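PDB 1YW4: succinylglutamate desuccinylase from Chromobacterium violaceum, which probably hydrolyses N-succinylglutamate to succinate and glutamate with the help of a zinc ion, the last step of arginine degradation by the AST pathway. Local coordinates for residues A[37-42]-A[78-83]; A[103-108]-A[119-124]. One frame throughout, in Å; residues are numbered along the deposited sequence.

Contact 1: A[37-42]-A[78-83]; sequences VELNGD and LALNCR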
# COMPACT_ATOMS: atom_id res chain seq x y z
N VAL A 37 36.56 -6.07 -14.51
CA VAL A 37 36.91 -7.00 -15.58
C VAL A 37 35.68 -7.50 -16.36
O VAL A 37 34.67 -7.94 -15.78
CB VAL A 37 37.73 -8.22 -15.00
CG1 VAL A 37 36.90 -8.99 -13.97
CG2 VAL A 37 38.19 -9.14 -16.14
N GLU A 38 35.77 -7.40 -17.68
CA GLU A 38 34.70 -7.79 -18.57
C GLU A 38 35.05 -9.11 -19.27
O GLU A 38 36.12 -9.23 -19.87
CB GLU A 38 34.50 -6.70 -19.61
CG GLU A 38 33.42 -6.99 -20.61
CD GLU A 38 33.52 -6.10 -21.82
OE1 GLU A 38 32.73 -5.15 -21.93
OE2 GLU A 38 34.41 -6.35 -22.66
N LEU A 39 34.15 -10.08 -19.19
CA LEU A 39 34.38 -11.38 -19.82
C LEU A 39 33.31 -11.64 -20.89
O LEU A 39 32.14 -11.34 -20.68
CB LEU A 39 34.35 -12.52 -18.77
CG LEU A 39 35.35 -12.49 -17.60
CD1 LEU A 39 34.84 -11.52 -16.54
CD2 LEU A 39 35.50 -13.88 -16.98
N ASN A 40 33.73 -12.16 -22.04
CA ASN A 40 32.80 -12.46 -23.14
C ASN A 40 32.02 -11.22 -23.56
O ASN A 40 30.87 -11.31 -24.01
CB ASN A 40 31.82 -13.56 -22.70
CG ASN A 40 31.11 -14.23 -23.87
OD1 ASN A 40 29.98 -14.70 -23.74
ND2 ASN A 40 31.78 -14.27 -25.02
N GLY A 41 32.64 -10.06 -23.43
CA GLY A 41 31.99 -8.81 -23.80
C GLY A 41 31.58 -8.72 -25.27
O GLY A 41 30.58 -8.08 -25.59
N ASP A 42 32.34 -9.36 -26.15
CA ASP A 42 32.03 -9.34 -27.57
C ASP A 42 30.86 -10.23 -27.98
O ASP A 42 30.51 -10.29 -29.16
CB ASP A 42 33.26 -9.72 -28.39
CG ASP A 42 34.41 -8.76 -28.20
OD1 ASP A 42 34.15 -7.61 -27.81
OD2 ASP A 42 35.57 -9.15 -28.46
N LEU A 78 33.37 -23.72 -15.45
CA LEU A 78 32.07 -23.08 -15.64
C LEU A 78 32.01 -22.42 -17.01
O LEU A 78 32.96 -21.78 -17.45
CB LEU A 78 31.85 -22.03 -14.54
CG LEU A 78 30.50 -21.28 -14.51
CD1 LEU A 78 29.38 -22.25 -14.15
CD2 LEU A 78 30.57 -20.17 -13.48
N ALA A 79 30.88 -22.59 -17.69
CA ALA A 79 30.70 -22.02 -19.01
C ALA A 79 30.10 -20.62 -18.91
O ALA A 79 29.30 -20.34 -18.02
CB ALA A 79 29.80 -22.91 -19.85
N LEU A 80 30.49 -19.74 -19.83
CA LEU A 80 29.99 -18.37 -19.84
C LEU A 80 29.32 -18.06 -21.17
O LEU A 80 29.97 -18.07 -22.22
CB LEU A 80 31.14 -17.38 -19.60
CG LEU A 80 30.78 -15.89 -19.59
CD1 LEU A 80 29.85 -15.58 -18.43
CD2 LEU A 80 32.06 -15.06 -19.49
N ASN A 81 28.02 -17.77 -21.12
CA ASN A 81 27.27 -17.45 -22.33
C ASN A 81 26.56 -16.11 -22.24
O ASN A 81 25.53 -15.90 -22.88
CB ASN A 81 26.28 -18.56 -22.64
CG ASN A 81 26.96 -19.84 -23.05
OD1 ASN A 81 27.56 -19.92 -24.13
ND2 ASN A 81 26.91 -20.84 -22.19
N CYS A 82 27.10 -15.20 -21.45
CA CYS A 82 26.53 -13.87 -21.30
C CYS A 82 27.65 -12.85 -21.31
O CYS A 82 28.82 -13.20 -21.14
CB CYS A 82 25.80 -13.71 -19.96
SG CYS A 82 24.64 -14.98 -19.47
N ARG A 83 27.30 -11.59 -21.53
CA ARG A 83 28.27 -10.52 -21.47
C ARG A 83 28.34 -10.27 -19.97
O ARG A 83 27.35 -9.90 -19.36
CB ARG A 83 27.75 -9.26 -22.16
CG ARG A 83 27.65 -9.37 -23.67
CD ARG A 83 27.18 -8.06 -24.27
NE ARG A 83 28.19 -7.01 -24.20
CZ ARG A 83 28.00 -5.82 -23.63
NH1 ARG A 83 28.96 -4.92 -23.63
NH2 ARG A 83 26.84 -5.53 -23.05
O HOH W 1 31.68 -4.69 -24.23
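Arg83 reaches across to the backbone of Asn40 and Gly41, where strand 36-39 has just ended and strand 83-88 begins. These two strands run antiparallel as neighbours in the beta-sheet of the catalytic domain, a member of the zinc exopeptidase clan. The backbone pairing of Leu39 with Leu84 lies just beyond the contact, and the turn at 40-41 carries the chain past Arg83.

Arg83 can be followed outward from CB. Its CB lies 4.2 Å from Asn40 O. CG sits over the same turn, 3.7 Å from Gly41 O and little further from Asn40 O. The chain bends at chi3 (71°), which brings NE back to the turn. CD stays close to Gly41 O. Arg83 NE donates to Gly41 O at 3.0 Å. The bond is fairly straight at 162°. It lies in the guanidinium plane and uses a lone pair of Gly41 O. NH2 is held by Ser48 OG and Phe135 O, and the ring of Phe135 makes a cation-pi contact. These partners fix the rotation of the group.

Leu80 makes the apolar part. Its CD2 touches Leu39 CB at 3.5 Å, a tight fit, and also meets Asn40 CB. Leu39 leans on Leu70 of helix 61-75, and Leu80 on Leu240 of helix 230-241.

Glu38 OE1 is 4.1 Å from Arg83 NH1 but well out of the guanidinium plane, so only the charges attract. A water joins them: it donates to Glu38 OE1 at 2.6 Å and accepts from Arg83 NH1 at 2.8 Å.

Contact 2: A[103-108]-A[119-124]; sequences YDMNRL and LPESVR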
# COMPACT_ATOMS: atom_id res chain seq x y z
N TYR A 103 33.80 8.11 2.91
CA TYR A 103 32.37 8.23 2.70
C TYR A 103 31.79 6.93 2.11
O TYR A 103 32.42 6.28 1.28
CB TYR A 103 32.12 9.39 1.75
CG TYR A 103 30.76 10.05 1.85
CD1 TYR A 103 29.65 9.50 1.20
CD2 TYR A 103 30.59 11.24 2.55
CE1 TYR A 103 28.41 10.14 1.23
CE2 TYR A 103 29.36 11.89 2.59
CZ TYR A 103 28.28 11.33 1.92
OH TYR A 103 27.07 11.98 1.92
N ASP A 104 30.58 6.58 2.56
CA ASP A 104 29.88 5.38 2.10
C ASP A 104 29.68 5.48 0.58
O ASP A 104 28.92 6.32 0.10
CB ASP A 104 28.51 5.29 2.79
CG ASP A 104 27.76 3.99 2.49
OD1 ASP A 104 27.89 3.47 1.37
OD2 ASP A 104 27.03 3.51 3.38
N MSE A 105 30.36 4.62 -0.17
CA MSE A 105 30.25 4.65 -1.62
C MSE A 105 28.83 4.42 -2.09
O MSE A 105 28.42 4.98 -3.11
CB MSE A 105 31.18 3.63 -2.27
CG MSE A 105 31.21 3.71 -3.80
SE MSE A 105 32.66 2.67 -4.55
CE MSE A 105 34.11 3.85 -4.07
N ASN A 106 28.05 3.61 -1.37
CA ASN A 106 26.69 3.41 -1.85
C ASN A 106 25.78 4.58 -1.52
O ASN A 106 24.56 4.45 -1.50
CB ASN A 106 26.09 2.10 -1.35
CG ASN A 106 25.25 1.43 -2.42
OD1 ASN A 106 25.47 1.68 -3.61
ND2 ASN A 106 24.31 0.58 -2.03
N ARG A 107 26.41 5.72 -1.27
CA ARG A 107 25.68 6.95 -1.02
C ARG A 107 26.27 7.96 -2.02
O ARG A 107 25.90 9.13 -2.01
CB ARG A 107 25.90 7.45 0.41
CG ARG A 107 25.19 6.66 1.48
CD ARG A 107 25.38 7.32 2.83
NE ARG A 107 24.94 8.72 2.80
CZ ARG A 107 25.26 9.63 3.71
NH1 ARG A 107 24.81 10.87 3.60
NH2 ARG A 107 26.04 9.30 4.73
N LEU A 108 27.19 7.49 -2.86
CA LEU A 108 27.83 8.38 -3.84
C LEU A 108 27.45 8.16 -5.31
O LEU A 108 28.00 8.82 -6.20
CB LEU A 108 29.35 8.29 -3.70
CG LEU A 108 29.92 8.89 -2.40
CD1 LEU A 108 31.41 8.60 -2.34
CD2 LEU A 108 29.66 10.40 -2.36
N LEU A 119 36.94 13.47 -2.64
CA LEU A 119 37.06 12.10 -2.14
C LEU A 119 37.37 11.06 -3.21
O LEU A 119 36.71 11.00 -4.24
CB LEU A 119 35.78 11.69 -1.40
CG LEU A 119 35.35 12.57 -0.23
CD1 LEU A 119 34.00 12.10 0.30
CD2 LEU A 119 36.40 12.53 0.86
N PRO A 120 38.38 10.23 -2.96
CA PRO A 120 38.77 9.18 -3.91
C PRO A 120 37.59 8.24 -4.16
O PRO A 120 37.43 7.70 -5.26
CB PRO A 120 39.93 8.49 -3.19
CG PRO A 120 40.53 9.61 -2.38
CD PRO A 120 39.31 10.28 -1.82
N GLU A 121 36.75 8.04 -3.14
CA GLU A 121 35.58 7.17 -3.31
C GLU A 121 34.55 7.78 -4.26
O GLU A 121 33.74 7.06 -4.86
CB GLU A 121 34.97 6.83 -1.94
CG GLU A 121 35.65 5.62 -1.30
CD GLU A 121 35.62 5.62 0.23
OE1 GLU A 121 35.62 4.52 0.82
OE2 GLU A 121 35.61 6.71 0.84
N SER A 122 34.60 9.10 -4.41
CA SER A 122 33.70 9.80 -5.32
C SER A 122 34.21 9.64 -6.75
O SER A 122 33.44 9.45 -7.68
CB SER A 122 33.62 11.30 -4.97
OG SER A 122 33.15 11.49 -3.65
N VAL A 123 35.53 9.73 -6.91
CA VAL A 123 36.12 9.56 -8.23
C VAL A 123 35.85 8.12 -8.69
O VAL A 123 35.51 7.87 -9.85
CB VAL A 123 37.64 9.82 -8.20
CG1 VAL A 123 38.26 9.56 -9.58
CG2 VAL A 123 37.91 11.27 -7.77
N ARG A 124 36.00 7.17 -7.77
CA ARG A 124 35.77 5.77 -8.08
C ARG A 124 34.31 5.51 -8.44
O ARG A 124 34.00 4.80 -9.39
CB ARG A 124 36.20 4.92 -6.89
CG ARG A 124 35.89 3.45 -7.04
CD ARG A 124 36.62 2.81 -8.22
NE ARG A 124 36.53 1.36 -8.09
CZ ARG A 124 37.14 0.49 -8.88
NH1 ARG A 124 37.91 0.90 -9.88
NH2 ARG A 124 37.01 -0.81 -8.64
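Tyr103 N donates to Glu121 OE2 at 3.1 Å. The bond is nearly straight, 168° at the hydrogen. The N-H meets OE2 from above the carboxylate plane, 35° out of it. Asn102 N also donates to OE2, while Gly101 N and Asn90 ND2 donate to OE1. The buried carboxylate is therefore gripped by four N-H groups, three of them consecutive backbone amides of residues 101-103.

This places the first turn of helix 120-137 against the loop beside the zinc site of the catalytic domain. Asp104 OD1 in that loop is hydrogen-bonded to His56 NE2. His56 is a zinc ligand, so Asp104 is a second-shell residue, in a position to hold the imidazole in orientation.

The remaining contacts are van der Waals, and some set carbon against oxygen. Selenomethionine Met105 extends toward the helix, then bends at chi3 (-74°) to lay CE between Glu121 and Arg124. Met105 CE is 3.3 Å from Glu121 O, 3.6 Å from Glu121 CG and 3.5 Å from Arg124 CG. Arg124 sends its guanidinium onward to Ala89 O, Pro34 O and Glu127. Leu108 CD1 rests 4.0 Å from Glu121 CB and 3.6 Å from Ser122 OG, whose polar partner is His116 O. Leu119 CD1 reaches across to Tyr103 CB at 3.6 Å.

In the fold
The contacts follow one another along the chain: contact 1 closes at 83, before contact 2 opens at 103. Their centres are 28 Å apart and their nearest atoms about 8 Å, without touching. The rest of strand 83-88, which starts at Arg83, and helix 91-96 lie between them in sequence. Helix 120-137 links them in space. Its start belongs to contact 2, and Phe135 near its end holds Arg83 of contact 1. Contact 1 lies away from the annotated sites and ties the loop after helix 61-75 and the start of strand 83-88 to the end of strand 36-39 and the turn that follows it. Contact 2 lies near the metal, with the Met105 side chain about 9 Å from the zinc ion.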